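Local structure of uncharacterized protein (Listeria monocytogenes, 3MAB) at residues L31-F40 with E54-V62; L16-I25 with A39-D47. The protein is of unknown function but is built round a TfoX C-terminal domain, a small all-helical domain of the helix-hairpin-helix clan. The protein carries 2 engineered substitutions. All coordinates share one frame; numbering follows the deposited sequence.

Both contacts use helix 28-46, which runs through the middle of the domain and meets different partners along its length. Contact 1 (31-40 with 54-62) lies close to the centre of the chain and pairs two nearly antiparallel helices through leucine packing, with a buried serine-glutamate bond as its polar element. Contact 2 (16-25 with 39-47) is farther out and only partly buried; there helix 14-22 and the turn after it meet the second half of helix 28-46 at about a right angle, and an arginine and several waters serve backbone carbonyls. Ala39 takes part in both, and Leu20 of contact 2 packs against Leu58 of contact 1, joining the two interiors.

Contact 1 (L31-F40 with E54-V62); sequences LKDVGSKEAF and ELYALEGAV
Leu58 fits as a knob into the hole formed by Leu31, Ser36, Ala39 and Phe40, and the rest of the contact is arranged round it. Its two methyls diverge: CD1 lies against the backbone of Phe40, 3.8 Å from Phe40 N, whereas CD2 faces Leu31 CD1. The Leu31 and Leu58 side chains cross at about a right angle. Leu31 spreads its other branch to the neighbouring turn, with CD2 4.0 Å from Ala61 CB, while its CG rests on Val62 CG2 at 3.9 Å. At the far end Phe40, with CG trans to the backbone N (chi1 -179°), brings its ring across Leu55, these two side chains also meeting at about a right angle. Leu55 CD1 meets Phe40 CB at 3.8 Å, and Glu54 CB approaches the ring at its edge.

The polar exception is Ser36. Its OG sits between the backbone N and the carbonyl carbon (chi1 62°), from where it donates a short 2.6 Å hydrogen bond to Glu59 OE1, meeting that oxygen nearly along its C-O axis. The bend of Glu59 at chi2 brings the carboxylate back over the serine. Water 1 bridges Ser36 N and Glu59 OE1, serving a backbone N-H at the kink of helix 28-46. With Gln63 on OE2, both oxygens are held, which probably limits rotation of the carboxylate. Lys37 reaches beyond the pair to a salt bridge with Glu77.

Segments 31-40 and 54-62 run nearly antiparallel (165°), their axes approaching to 8.4 Å, a helix pair with Leu58 as a knob in a four-residue hole at the heart of this all-helical TfoX C-terminal domain.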
ATOM      1  N   LEU B  31      -6.263  -3.927  11.501  1.00 10.41           N
ATOM      2  CA  LEU B  31      -6.799  -3.085  10.444  1.00 10.04           C
ATOM      3  C   LEU B  31      -7.561  -3.863   9.403  1.00 11.16           C
ATOM      4  O   LEU B  31      -8.662  -3.456   9.022  1.00 12.51           O
ATOM      5  CB  LEU B  31      -5.740  -2.202   9.793  1.00  9.88           C
ATOM      6  CG  LEU B  31      -6.134  -1.334   8.612  1.00 11.06           C
ATOM      7  CD1 LEU B  31      -7.149  -0.330   8.975  1.00 11.05           C
ATOM      8  CD2 LEU B  31      -4.913  -0.639   8.037  1.00 12.43           C
ATOM      9  N   LYS B  32      -6.995  -4.976   8.919  1.00 12.30           N
ATOM     10  CA  LYS B  32      -7.691  -5.771   7.927  1.00 14.60           C
ATOM     11  C   LYS B  32      -9.010  -6.257   8.516  1.00 15.34           C
ATOM     12  O   LYS B  32     -10.030  -6.250   7.786  1.00 18.11           O
ATOM     13  CB  LYS B  32      -6.836  -6.955   7.493  1.00 17.16           C
ATOM     14  CG  LYS B  32      -7.518  -7.810   6.376  1.00 19.51           C
ATOM     15  CD  LYS B  32      -6.661  -8.926   5.925  1.00 22.89           C
ATOM     16  CE  LYS B  32      -7.455  -9.818   4.949  1.00 25.70           C
ATOM     17  NZ  LYS B  32      -8.538 -10.595   5.679  1.00 25.85           N
ATOM     18  N   ASP B  33      -8.964  -6.719   9.760  1.00 15.25           N
ATOM     19  CA  ASP B  33     -10.132  -7.348  10.434  1.00 17.61           C
ATOM     20  C   ASP B  33     -11.291  -6.350  10.481  1.00 17.46           C
ATOM     21  O   ASP B  33     -12.482  -6.726  10.371  1.00 19.75           O
ATOM     22  CB  ASP B  33      -9.850  -7.744  11.908  1.00 19.03           C
ATOM     23  CG  ASP B  33      -8.988  -8.995  12.132  1.00 26.69           C
ATOM     24  OD1 ASP B  33      -8.489  -9.155  13.281  1.00 34.12           O
ATOM     25  OD2 ASP B  33      -8.865  -9.809  11.254  1.00 25.21           O
ATOM     26  N   VAL B  34     -11.023  -5.085  10.747  1.00 14.57           N
ATOM     27  CA  VAL B  34     -12.123  -4.117  10.818  1.00 14.90           C
ATOM     28  C   VAL B  34     -12.430  -3.427   9.496  1.00 13.31           C
ATOM     29  O   VAL B  34     -13.576  -3.011   9.262  1.00 14.62           O
ATOM     30  CB  VAL B  34     -11.929  -3.068  11.895  1.00 16.56           C
ATOM     31  CG1 VAL B  34     -11.750  -3.723  13.278  1.00 19.14           C
ATOM     32  CG2 VAL B  34     -10.812  -2.137  11.619  1.00 13.96           C
ATOM     33  N   GLY B  35     -11.441  -3.327   8.629  1.00 11.53           N
ATOM     34  CA  GLY B  35     -11.621  -2.667   7.363  1.00 12.02           C
ATOM     35  C   GLY B  35     -11.538  -1.162   7.396  1.00 10.62           C
ATOM     36  O   GLY B  35     -11.540  -0.511   8.469  1.00 10.08           O
ATOM     37  N   SER B  36     -11.480  -0.563   6.200  1.00 11.05           N
ATOM     38  CA  SER B  36     -11.164   0.842   6.099  1.00 10.87           C
ATOM     39  C   SER B  36     -12.281   1.728   6.613  1.00  9.16           C
ATOM     40  O   SER B  36     -12.003   2.761   7.225  1.00  9.71           O
ATOM     41  CB  SER B  36     -10.800   1.242   4.696  1.00 10.81           C
ATOM     42  OG  SER B  36     -11.882   1.037   3.816  1.00 12.27           O
ATOM     43  N   LYS B  37     -13.544   1.387   6.347  1.00  8.90           N
ATOM     44  CA  LYS B  37     -14.634   2.268   6.753  1.00  8.70           C
ATOM     45  C   LYS B  37     -14.748   2.332   8.282  1.00  8.62           C
ATOM     46  O   LYS B  37     -14.884   3.411   8.866  1.00 10.21           O
ATOM     47  CB  LYS B  37     -15.954   1.841   6.143  1.00 10.70           C
ATOM     48  CG  LYS B  37     -15.995   2.055   4.611  1.00 12.15           C
ATOM     49  CD  LYS B  37     -17.399   1.621   4.128  1.00 18.02           C
ATOM     50  CE  LYS B  37     -17.503   1.651   2.613  1.00 22.59           C
ATOM     51  NZ  LYS B  37     -18.515   0.664   2.093  1.00 23.20           N
ATOM     52  N   GLU B  38     -14.692   1.167   8.925  1.00 11.04           N
ATOM     53  CA  GLU B  38     -14.749   1.148  10.397  1.00 10.01           C
ATOM     54  C   GLU B  38     -13.501   1.873  10.974  1.00 10.47           C
ATOM     55  O   GLU B  38     -13.620   2.657  11.888  1.00 10.95           O
ATOM     56  CB  GLU B  38     -14.817  -0.259  10.951  1.00 11.01           C
ATOM     57  CG  GLU B  38     -14.815  -0.200  12.488  1.00 17.64           C
ATOM     58  CD  GLU B  38     -15.061  -1.481  13.210  1.00 20.12           C
ATOM     59  OE1 GLU B  38     -15.720  -2.415  12.703  1.00 18.07           O
ATOM     60  OE2 GLU B  38     -14.576  -1.569  14.380  1.00 23.37           O
ATOM     61  N   ALA B  39     -12.323   1.600  10.436  1.00  9.28           N
ATOM     62  CA  ALA B  39     -11.112   2.240  10.966  1.00  9.21           C
ATOM     63  C   ALA B  39     -11.218   3.766  10.815  1.00  8.49           C
ATOM     64  O   ALA B  39     -10.919   4.528  11.734  1.00  9.77           O
ATOM     65  CB  ALA B  39      -9.900   1.688  10.282  1.00 10.47           C
ATOM     66  N   PHE B  40     -11.689   4.202   9.663  1.00  7.16           N
ATOM     67  CA  PHE B  40     -11.887   5.625   9.412  1.00  8.29           C
ATOM     68  C   PHE B  40     -12.863   6.208  10.418  1.00  7.90           C
ATOM     69  O   PHE B  40     -12.586   7.257  10.968  1.00  9.35           O
ATOM     70  CB  PHE B  40     -12.371   5.913   7.989  1.00  9.49           C
ATOM     71  CG  PHE B  40     -12.560   7.346   7.713  1.00 10.13           C
ATOM     72  CD1 PHE B  40     -11.498   8.091   7.277  1.00  9.66           C
ATOM     73  CD2 PHE B  40     -13.770   7.993   7.898  1.00 11.07           C
ATOM     74  CE1 PHE B  40     -11.605   9.426   7.066  1.00 12.32           C
ATOM     75  CE2 PHE B  40     -13.859   9.367   7.656  1.00 13.97           C
ATOM     76  CZ  PHE B  40     -12.769  10.057   7.232  1.00 13.94           C
ATOM     77  N   GLU B  54      -7.273  10.166   4.117  1.00 14.77           N
ATOM     78  CA  GLU B  54      -7.039   9.120   5.090  1.00 13.21           C
ATOM     79  C   GLU B  54      -7.870   7.842   4.744  1.00 10.80           C
ATOM     80  O   GLU B  54      -7.408   6.707   4.902  1.00 10.89           O
ATOM     81  CB  GLU B  54      -7.393   9.553   6.512  1.00 14.27           C
ATOM     82  CG  GLU B  54      -6.391  10.349   7.237  1.00 18.80           C
ATOM     83  CD  GLU B  54      -6.556  11.824   7.073  1.00 23.47           C
ATOM     84  OE1 GLU B  54      -5.868  12.525   7.821  1.00 30.57           O
ATOM     85  OE2 GLU B  54      -7.348  12.283   6.236  1.00 25.03           O
ATOM     86  N   LEU B  55      -9.110   8.008   4.274  1.00  9.78           N
ATOM     87  CA  LEU B  55      -9.928   6.852   3.893  1.00  8.10           C
ATOM     88  C   LEU B  55      -9.358   6.062   2.746  1.00  9.87           C
ATOM     89  O   LEU B  55      -9.273   4.850   2.780  1.00  9.90           O
ATOM     90  CB  LEU B  55     -11.355   7.338   3.574  1.00  8.90           C
ATOM     91  CG  LEU B  55     -12.390   6.295   3.218  1.00  9.26           C
ATOM     92  CD1 LEU B  55     -12.499   5.185   4.287  1.00  9.72           C
ATOM     93  CD2 LEU B  55     -13.716   6.939   2.996  1.00 11.62           C
ATOM     94  N   TYR B  56      -8.954   6.752   1.693  1.00  9.47           N
ATOM     95  CA  TYR B  56      -8.234   6.104   0.616  1.00 10.24           C
ATOM     96  C   TYR B  56      -6.988   5.399   1.108  1.00  9.51           C
ATOM     97  O   TYR B  56      -6.713   4.256   0.666  1.00 10.22           O
ATOM     98  CB  TYR B  56      -7.860   7.127  -0.465  1.00 12.70           C
ATOM     99  CG  TYR B  56      -8.925   7.568  -1.464  1.00 15.80           C
ATOM    100  CD1 TYR B  56     -10.117   6.906  -1.618  1.00 19.44           C
ATOM    101  CD2 TYR B  56      -8.656   8.619  -2.313  1.00 21.37           C
ATOM    102  CE1 TYR B  56     -11.093   7.345  -2.545  1.00 21.15           C
ATOM    103  CE2 TYR B  56      -9.650   9.052  -3.243  1.00 20.09           C
ATOM    104  CZ  TYR B  56     -10.811   8.379  -3.334  1.00 19.12           C
ATOM    105  OH  TYR B  56     -11.705   8.829  -4.280  1.00 21.44           O
ATOM    106  N   ALA B  57      -6.201   6.047   1.972  1.00  9.49           N
ATOM    107  CA  ALA B  57      -4.985   5.440   2.510  1.00 10.32           C
ATOM    108  C   ALA B  57      -5.253   4.148   3.228  1.00  9.13           C
ATOM    109  O   ALA B  57      -4.557   3.152   3.043  1.00 10.20           O
ATOM    110  CB  ALA B  57      -4.265   6.422   3.458  1.00 11.88           C
ATOM    111  N   LEU B  58      -6.309   4.134   4.022  1.00  9.23           N
ATOM    112  CA  LEU B  58      -6.680   2.990   4.803  1.00  8.68           C
ATOM    113  C   LEU B  58      -7.135   1.836   3.910  1.00  7.91           C
ATOM    114  O   LEU B  58      -6.755   0.685   4.126  1.00  9.91           O
ATOM    115  CB  LEU B  58      -7.768   3.324   5.818  1.00  8.68           C
ATOM    116  CG  LEU B  58      -7.315   4.220   6.928  1.00  8.09           C
ATOM    117  CD1 LEU B  58      -8.515   4.694   7.726  1.00 10.26           C
ATOM    118  CD2 LEU B  58      -6.376   3.543   7.894  1.00 10.99           C
ATOM    119  N   GLU B  59      -7.948   2.118   2.877  1.00  8.48           N
ATOM    120  CA  GLU B  59      -8.381   1.048   1.975  1.00  9.00           C
ATOM    121  C   GLU B  59      -7.227   0.509   1.189  1.00 10.11           C
ATOM    122  O   GLU B  59      -7.103  -0.704   1.000  1.00 10.33           O
ATOM    123  CB  GLU B  59      -9.491   1.523   1.022  1.00  9.78           C
ATOM    124  CG  GLU B  59     -10.026   0.498   0.066  1.00 10.99           C
ATOM    125  CD  GLU B  59     -10.703  -0.683   0.725  1.00 13.34           C
ATOM    126  OE1 GLU B  59     -11.219  -0.514   1.844  1.00 15.81           O
ATOM    127  OE2 GLU B  59     -10.802  -1.774   0.113  1.00 14.68           O
ATOM    128  N   GLY B  60      -6.339   1.391   0.721  1.00  9.85           N
ATOM    129  CA  GLY B  60      -5.154   0.951   0.022  1.00 11.18           C
ATOM    130  C   GLY B  60      -4.293   0.080   0.956  1.00 11.15           C
ATOM    131  O   GLY B  60      -3.798  -0.965   0.547  1.00 13.82           O
ATOM    132  N   ALA B  61      -4.158   0.466   2.198  1.00 11.03           N
ATOM    133  CA  ALA B  61      -3.405  -0.369   3.160  1.00 11.45           C
ATOM    134  C   ALA B  61      -3.997  -1.773   3.289  1.00 12.47           C
ATOM    135  O   ALA B  61      -3.265  -2.778   3.239  1.00 15.97           O
ATOM    136  CB  ALA B  61      -3.315   0.332   4.524  1.00 11.89           C
ATOM    137  N   VAL B  62      -5.312  -1.839   3.438  1.00 12.84           N
ATOM    138  CA  VAL B  62      -6.039  -3.102   3.537  1.00 14.69           C
ATOM    139  C   VAL B  62      -5.807  -3.981   2.317  1.00 16.39           C
ATOM    140  O   VAL B  62      -5.596  -5.211   2.433  1.00 19.61           O
ATOM    141  CB  VAL B  62      -7.546  -2.854   3.792  1.00 15.18           C
ATOM    142  CG1 VAL B  62      -8.368  -4.148   3.647  1.00 20.93           C
ATOM    143  CG2 VAL B  62      -7.761  -2.197   5.211  1.00 17.38           C
TER
HETATM  144  O   HOH W   1     -11.850  -2.282   3.912  1.00 16.05           O

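Contact 2 (L16-I25 with A39-D47); sequences LEQDLIKAGI and AFLRIWEND
Ile43 packs against helix 14-22 with both ends of its branched side chain. CD1 meets Leu16 CD1 at 3.6 Å, the two side chains crossing at about a right angle, and CG2 presses on the backbone at Asp19, 3.6 Å from Asp19 O. The uncommon first torsion of Ile43 (chi1 61°) wedges CG1 between the backbone N and the carbonyl carbon, directing the two branches to separate turns. Beside it, Ile25 CD1 lies 3.6 Å from Ala39 CB, with Leu20 CD2 adjoining. This is the close-packed, apolar half, continued inward where Leu16 and Leu20 touch helix 52-63. Ala23 CB packs against Arg42 CB at 3.8 Å, at the join between the two halves.

Toward solvent the contact turns polar and watery. Arg42 lays its guanidinium under Ile25 CG1, which stands over the centre of one face, and bends at chi3 to bring NH2 to the carbonyl of Ala23. That hydrogen bond, 2.9 Å from Arg42 NH2 to Ala23 O, is in the carbonyl plane on a lone pair, with an N-H...O angle of 155°; Arg42 NE adds a weak second bond to the same oxygen. Water 3 links Arg42 NE to Ala23 O. Nearer the end of helix 28-46, water 2 joins Asp19 O to Asn46 ND2. The remaining nitrogen of Arg42, NH1, pairs with Glu38.

Ala23 and Gly24 lie in the Schellman motif that ends helix 14-22: Gly24 is its C-prime residue, with Ile25 N bonded to Leu20 O and Gly24 N to Ile21 O, and Arg42 ties down this C-terminal turn.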
ATOM      1  N   LEU B  16      -0.813   8.855  10.880  1.00 15.90           N
ATOM      2  CA  LEU B  16      -1.967   7.972  10.716  1.00 13.97           C
ATOM      3  C   LEU B  16      -1.814   6.666  11.537  1.00 12.13           C
ATOM      4  O   LEU B  16      -2.792   6.189  12.100  1.00 12.49           O
ATOM      5  CB  LEU B  16      -2.193   7.659   9.237  1.00 12.71           C
ATOM      6  CG  LEU B  16      -3.374   6.794   8.848  1.00 11.34           C
ATOM      7  CD1 LEU B  16      -4.718   7.295   9.473  1.00 15.20           C
ATOM      8  CD2 LEU B  16      -3.512   6.694   7.328  1.00 13.19           C
ATOM      9  N   GLU B  17      -0.594   6.102  11.603  1.00 11.86           N
ATOM     10  CA  GLU B  17      -0.336   4.948  12.463  1.00 11.44           C
ATOM     11  C   GLU B  17      -0.726   5.347  13.903  1.00 11.47           C
ATOM     12  O   GLU B  17      -1.367   4.583  14.576  1.00 10.01           O
ATOM     13  CB  GLU B  17       1.135   4.496  12.405  1.00 13.88           C
ATOM     14  CG  GLU B  17       1.525   3.460  13.523  1.00 13.82           C
ATOM     15  CD  GLU B  17       2.925   2.941  13.384  1.00 23.36           C
ATOM     16  OE1 GLU B  17       3.851   3.719  13.584  1.00 28.41           O
ATOM     17  OE2 GLU B  17       3.086   1.774  12.978  1.00 28.78           O
ATOM     18  N   GLN B  18      -0.284   6.511  14.398  1.00 12.24           N
ATOM     19  CA  GLN B  18      -0.581   6.943  15.767  1.00 12.51           C
ATOM     20  C   GLN B  18      -2.084   7.093  15.938  1.00 11.68           C
ATOM     21  O   GLN B  18      -2.633   6.724  16.956  1.00 12.97           O
ATOM     22  CB  GLN B  18       0.129   8.252  16.102  1.00 13.98           C
ATOM     23  CG  GLN B  18       1.579   8.097  16.202  1.00 16.01           C
ATOM     24  CD  GLN B  18       2.341   9.409  16.242  1.00 22.94           C
ATOM     25  OE1 GLN B  18       1.907  10.457  15.696  1.00 25.41           O
ATOM     26  NE2 GLN B  18       3.508   9.358  16.861  1.00 27.49           N
ATOM     27  N   ASP B  19      -2.755   7.649  14.940  1.00 12.66           N
ATOM     28  CA  ASP B  19      -4.237   7.832  15.041  1.00 15.10           C
ATOM     29  C   ASP B  19      -4.965   6.483  15.106  1.00 11.40           C
ATOM     30  O   ASP B  19      -5.888   6.311  15.900  1.00 13.52           O
ATOM     31  CB  ASP B  19      -4.779   8.664  13.862  1.00 16.86           C
ATOM     32  CG  ASP B  19      -4.321  10.129  13.931  1.00 24.51           C
ATOM     33  OD1 ASP B  19      -3.925  10.626  15.020  1.00 25.34           O
ATOM     34  OD2 ASP B  19      -4.386  10.781  12.856  1.00 32.14           O
ATOM     35  N   LEU B  20      -4.481   5.526  14.306  1.00 10.72           N
ATOM     36  CA  LEU B  20      -5.054   4.208  14.340  1.00  9.32           C
ATOM     37  C   LEU B  20      -4.880   3.588  15.754  1.00  9.62           C
ATOM     38  O   LEU B  20      -5.806   3.061  16.311  1.00 10.16           O
ATOM     39  CB  LEU B  20      -4.451   3.325  13.282  1.00  9.01           C
ATOM     40  CG  LEU B  20      -4.969   3.531  11.860  1.00  9.22           C
ATOM     41  CD1 LEU B  20      -4.008   2.807  10.917  1.00 11.31           C
ATOM     42  CD2 LEU B  20      -6.409   3.030  11.672  1.00 10.93           C
ATOM     43  N   ILE B  21      -3.673   3.639  16.294  1.00  9.68           N
ATOM     44  CA  ILE B  21      -3.405   3.059  17.597  1.00 11.05           C
ATOM     45  C   ILE B  21      -4.249   3.694  18.665  1.00 12.04           C
ATOM     46  O   ILE B  21      -4.820   3.014  19.500  1.00 12.65           O
ATOM     47  CB  ILE B  21      -1.910   3.183  17.897  1.00 10.44           C
ATOM     48  CG1 ILE B  21      -1.096   2.279  16.985  1.00 11.86           C
ATOM     49  CG2 ILE B  21      -1.663   2.871  19.394  1.00 11.71           C
ATOM     50  CD1 ILE B  21       0.410   2.577  16.992  1.00 13.47           C
ATOM     51  N   LYS B  22      -4.339   4.995  18.620  1.00 12.36           N
ATOM     52  CA  LYS B  22      -5.143   5.712  19.567  1.00 14.52           C
ATOM     53  C   LYS B  22      -6.595   5.265  19.512  1.00 15.55           C
ATOM     54  O   LYS B  22      -7.290   5.199  20.560  1.00 18.41           O
ATOM     55  CB  LYS B  22      -5.057   7.217  19.341  1.00 16.01           C
ATOM     56  CG  LYS B  22      -3.747   7.844  19.736  1.00 19.91           C
ATOM     57  CD  LYS B  22      -3.863   9.351  19.595  1.00 25.56           C
ATOM     58  CE  LYS B  22      -2.746   9.963  18.827  1.00 30.28           C
ATOM     59  NZ  LYS B  22      -1.634  10.328  19.744  1.00 33.92           N
ATOM     60  N   ALA B  23      -7.045   4.916  18.322  1.00 14.27           N
ATOM     61  CA  ALA B  23      -8.387   4.348  18.133  1.00 15.09           C
ATOM     62  C   ALA B  23      -8.493   2.858  18.384  1.00 16.13           C
ATOM     63  O   ALA B  23      -9.587   2.318  18.221  1.00 19.35           O
ATOM     64  CB  ALA B  23      -8.910   4.666  16.759  1.00 15.50           C
ATOM     65  N   GLY B  24      -7.435   2.205  18.857  1.00 14.41           N
ATOM     66  CA  GLY B  24      -7.500   0.789  19.241  1.00 14.66           C
ATOM     67  C   GLY B  24      -7.207  -0.191  18.142  1.00 15.54           C
ATOM     68  O   GLY B  24      -7.445  -1.410  18.302  1.00 19.33           O
ATOM     69  N   ILE B  25      -6.652   0.310  17.041  1.00 13.45           N
ATOM     70  CA  ILE B  25      -6.265  -0.517  15.886  1.00 13.71           C
ATOM     71  C   ILE B  25      -4.760  -0.497  15.840  1.00 14.07           C
ATOM     72  O   ILE B  25      -4.172   0.492  15.441  1.00 13.68           O
ATOM     73  CB  ILE B  25      -6.899   0.015  14.601  1.00 12.40           C
ATOM     74  CG1 ILE B  25      -8.436  -0.057  14.711  1.00 12.49           C
ATOM     75  CG2 ILE B  25      -6.329  -0.762  13.394  1.00 14.53           C
ATOM     76  CD1 ILE B  25      -9.068   0.805  13.643  1.00 17.60           C
ATOM     77  N   ALA B  39     -12.323   1.600  10.436  1.00  9.28           N
ATOM     78  CA  ALA B  39     -11.112   2.240  10.966  1.00  9.21           C
ATOM     79  C   ALA B  39     -11.218   3.766  10.815  1.00  8.49           C
ATOM     80  O   ALA B  39     -10.919   4.528  11.734  1.00  9.77           O
ATOM     81  CB  ALA B  39      -9.900   1.688  10.282  1.00 10.47           C
ATOM     82  N   PHE B  40     -11.689   4.202   9.663  1.00  7.16           N
ATOM     83  CA  PHE B  40     -11.887   5.625   9.412  1.00  8.29           C
ATOM     84  C   PHE B  40     -12.863   6.208  10.418  1.00  7.90           C
ATOM     85  O   PHE B  40     -12.586   7.257  10.968  1.00  9.35           O
ATOM     86  CB  PHE B  40     -12.371   5.913   7.989  1.00  9.49           C
ATOM     87  CG  PHE B  40     -12.560   7.346   7.713  1.00 10.13           C
ATOM     88  CD1 PHE B  40     -11.498   8.091   7.277  1.00  9.66           C
ATOM     89  CD2 PHE B  40     -13.770   7.993   7.898  1.00 11.07           C
ATOM     90  CE1 PHE B  40     -11.605   9.426   7.066  1.00 12.32           C
ATOM     91  CE2 PHE B  40     -13.859   9.367   7.656  1.00 13.97           C
ATOM     92  CZ  PHE B  40     -12.769  10.057   7.232  1.00 13.94           C
ATOM     93  N   LEU B  41     -13.996   5.546  10.674  1.00  9.29           N
ATOM     94  CA  LEU B  41     -14.998   6.076  11.594  1.00 10.23           C
ATOM     95  C   LEU B  41     -14.371   6.267  12.990  1.00 10.75           C
ATOM     96  O   LEU B  41     -14.675   7.212  13.731  1.00 11.70           O
ATOM     97  CB  LEU B  41     -16.223   5.169  11.678  1.00 11.23           C
ATOM     98  CG  LEU B  41     -17.195   5.286  10.532  1.00 12.80           C
ATOM     99  CD1 LEU B  41     -18.248   4.252  10.691  1.00 14.58           C
ATOM    100  CD2 LEU B  41     -17.809   6.692  10.390  1.00 18.20           C
ATOM    101  N   ARG B  42     -13.568   5.286  13.376  1.00  9.99           N
ATOM    102  CA  ARG B  42     -12.940   5.330  14.698  1.00 11.59           C
ATOM    103  C   ARG B  42     -11.989   6.541  14.839  1.00 12.15           C
ATOM    104  O   ARG B  42     -11.947   7.133  15.896  1.00 14.92           O
ATOM    105  CB  ARG B  42     -12.274   3.985  15.024  1.00 11.65           C
ATOM    106  CG  ARG B  42     -13.345   3.002  15.312  1.00 14.17           C
ATOM    107  CD  ARG B  42     -13.058   1.540  15.332  1.00 19.70           C
ATOM    108  NE  ARG B  42     -12.171   1.200  16.406  1.00 22.45           N
ATOM    109  CZ  ARG B  42     -11.811  -0.039  16.752  1.00 22.77           C
ATOM    110  NH1 ARG B  42     -12.335  -1.103  16.188  1.00 21.16           N
ATOM    111  NH2 ARG B  42     -10.899  -0.206  17.702  1.00 21.92           N
ATOM    112  N   ILE B  43     -11.222   6.833  13.807  1.00 10.66           N
ATOM    113  CA  ILE B  43     -10.326   7.967  13.848  1.00 11.74           C
ATOM    114  C   ILE B  43     -11.081   9.277  13.712  1.00 12.14           C
ATOM    115  O   ILE B  43     -10.726  10.249  14.355  1.00 14.04           O
ATOM    116  CB  ILE B  43      -9.116   7.851  12.881  1.00 11.91           C
ATOM    117  CG1 ILE B  43      -9.450   7.749  11.412  1.00 15.87           C
ATOM    118  CG2 ILE B  43      -8.310   6.595  13.240  1.00 14.29           C
ATOM    119  CD1 ILE B  43      -8.125   7.834  10.459  1.00 17.44           C
ATOM    120  N   TRP B  44     -12.135   9.261  12.899  1.00 11.57           N
ATOM    121  CA  TRP B  44     -12.987  10.451  12.663  1.00 12.25           C
ATOM    122  C   TRP B  44     -13.784  10.831  13.885  1.00 14.13           C
ATOM    123  O   TRP B  44     -13.947  12.019  14.178  1.00 16.10           O
ATOM    124  CB  TRP B  44     -13.856  10.138  11.486  1.00 12.34           C
ATOM    125  CG  TRP B  44     -14.826  11.193  11.083  1.00 14.19           C
ATOM    126  CD1 TRP B  44     -14.562  12.246  10.283  1.00 17.26           C
ATOM    127  CD2 TRP B  44     -16.245  11.186  11.322  1.00 12.72           C
ATOM    128  NE1 TRP B  44     -15.726  12.918  10.016  1.00 15.43           N
ATOM    129  CE2 TRP B  44     -16.775  12.292  10.637  1.00 14.28           C
ATOM    130  CE3 TRP B  44     -17.109  10.333  12.009  1.00 16.84           C
ATOM    131  CZ2 TRP B  44     -18.101  12.605  10.668  1.00 15.46           C
ATOM    132  CZ3 TRP B  44     -18.443  10.635  12.049  1.00 19.37           C
ATOM    133  CH2 TRP B  44     -18.927  11.782  11.422  1.00 17.63           C
ATOM    134  N   GLU B  45     -14.202   9.847  14.665  1.00 13.75           N
ATOM    135  CA  GLU B  45     -14.849  10.090  15.930  1.00 17.14           C
ATOM    136  C   GLU B  45     -13.899  10.889  16.874  1.00 18.69           C
ATOM    137  O   GLU B  45     -14.350  11.746  17.622  1.00 21.16           O
ATOM    138  CB  GLU B  45     -15.211   8.750  16.569  1.00 18.96           C
ATOM    139  CG  GLU B  45     -15.735   8.881  17.995  1.00 23.37           C
ATOM    140  CD  GLU B  45     -16.268   7.590  18.573  1.00 24.97           C
ATOM    141  OE1 GLU B  45     -15.729   6.518  18.254  1.00 26.89           O
ATOM    142  OE2 GLU B  45     -17.216   7.666  19.392  1.00 33.23           O
ATOM    143  N   ASN B  46     -12.599  10.616  16.818  1.00 18.87           N
ATOM    144  CA  ASN B  46     -11.577  11.253  17.678  1.00 21.56           C
ATOM    145  C   ASN B  46     -11.119  12.587  17.109  1.00 21.67           C
ATOM    146  O   ASN B  46     -10.661  13.431  17.853  1.00 24.24           O
ATOM    147  CB  ASN B  46     -10.383  10.327  17.859  1.00 22.01           C
ATOM    148  CG  ASN B  46     -10.678   9.161  18.794  1.00 22.59           C
ATOM    149  OD1 ASN B  46     -11.657   9.204  19.555  1.00 27.32           O
ATOM    150  ND2 ASN B  46      -9.812   8.118  18.764  1.00 25.23           N
ATOM    151  N   ASP B  47     -11.336  12.814  15.813  1.00 19.81           N
ATOM    152  CA  ASP B  47     -10.757  13.903  15.070  1.00 21.12           C
ATOM    153  C   ASP B  47     -11.491  14.048  13.752  1.00 21.50           C
ATOM    154  O   ASP B  47     -11.171  13.381  12.751  1.00 18.27           O
ATOM    155  CB  ASP B  47      -9.273  13.626  14.843  1.00 22.38           C
ATOM    156  CG  ASP B  47      -8.580  14.685  14.021  1.00 26.80           C
ATOM    157  OD1 ASP B  47      -9.229  15.677  13.643  1.00 23.85           O
ATOM    158  OD2 ASP B  47      -7.348  14.543  13.767  1.00 30.32           O
TER
HETATM  159  O   HOH W   2      -7.607   8.306  16.823  1.00 17.29           O
HETATM  160  O   HOH W   3     -12.290   3.303  18.661  1.00 26.08           O
HETATM  161  O   HOH W   4      -9.549  -2.412  19.141  1.00 37.35           O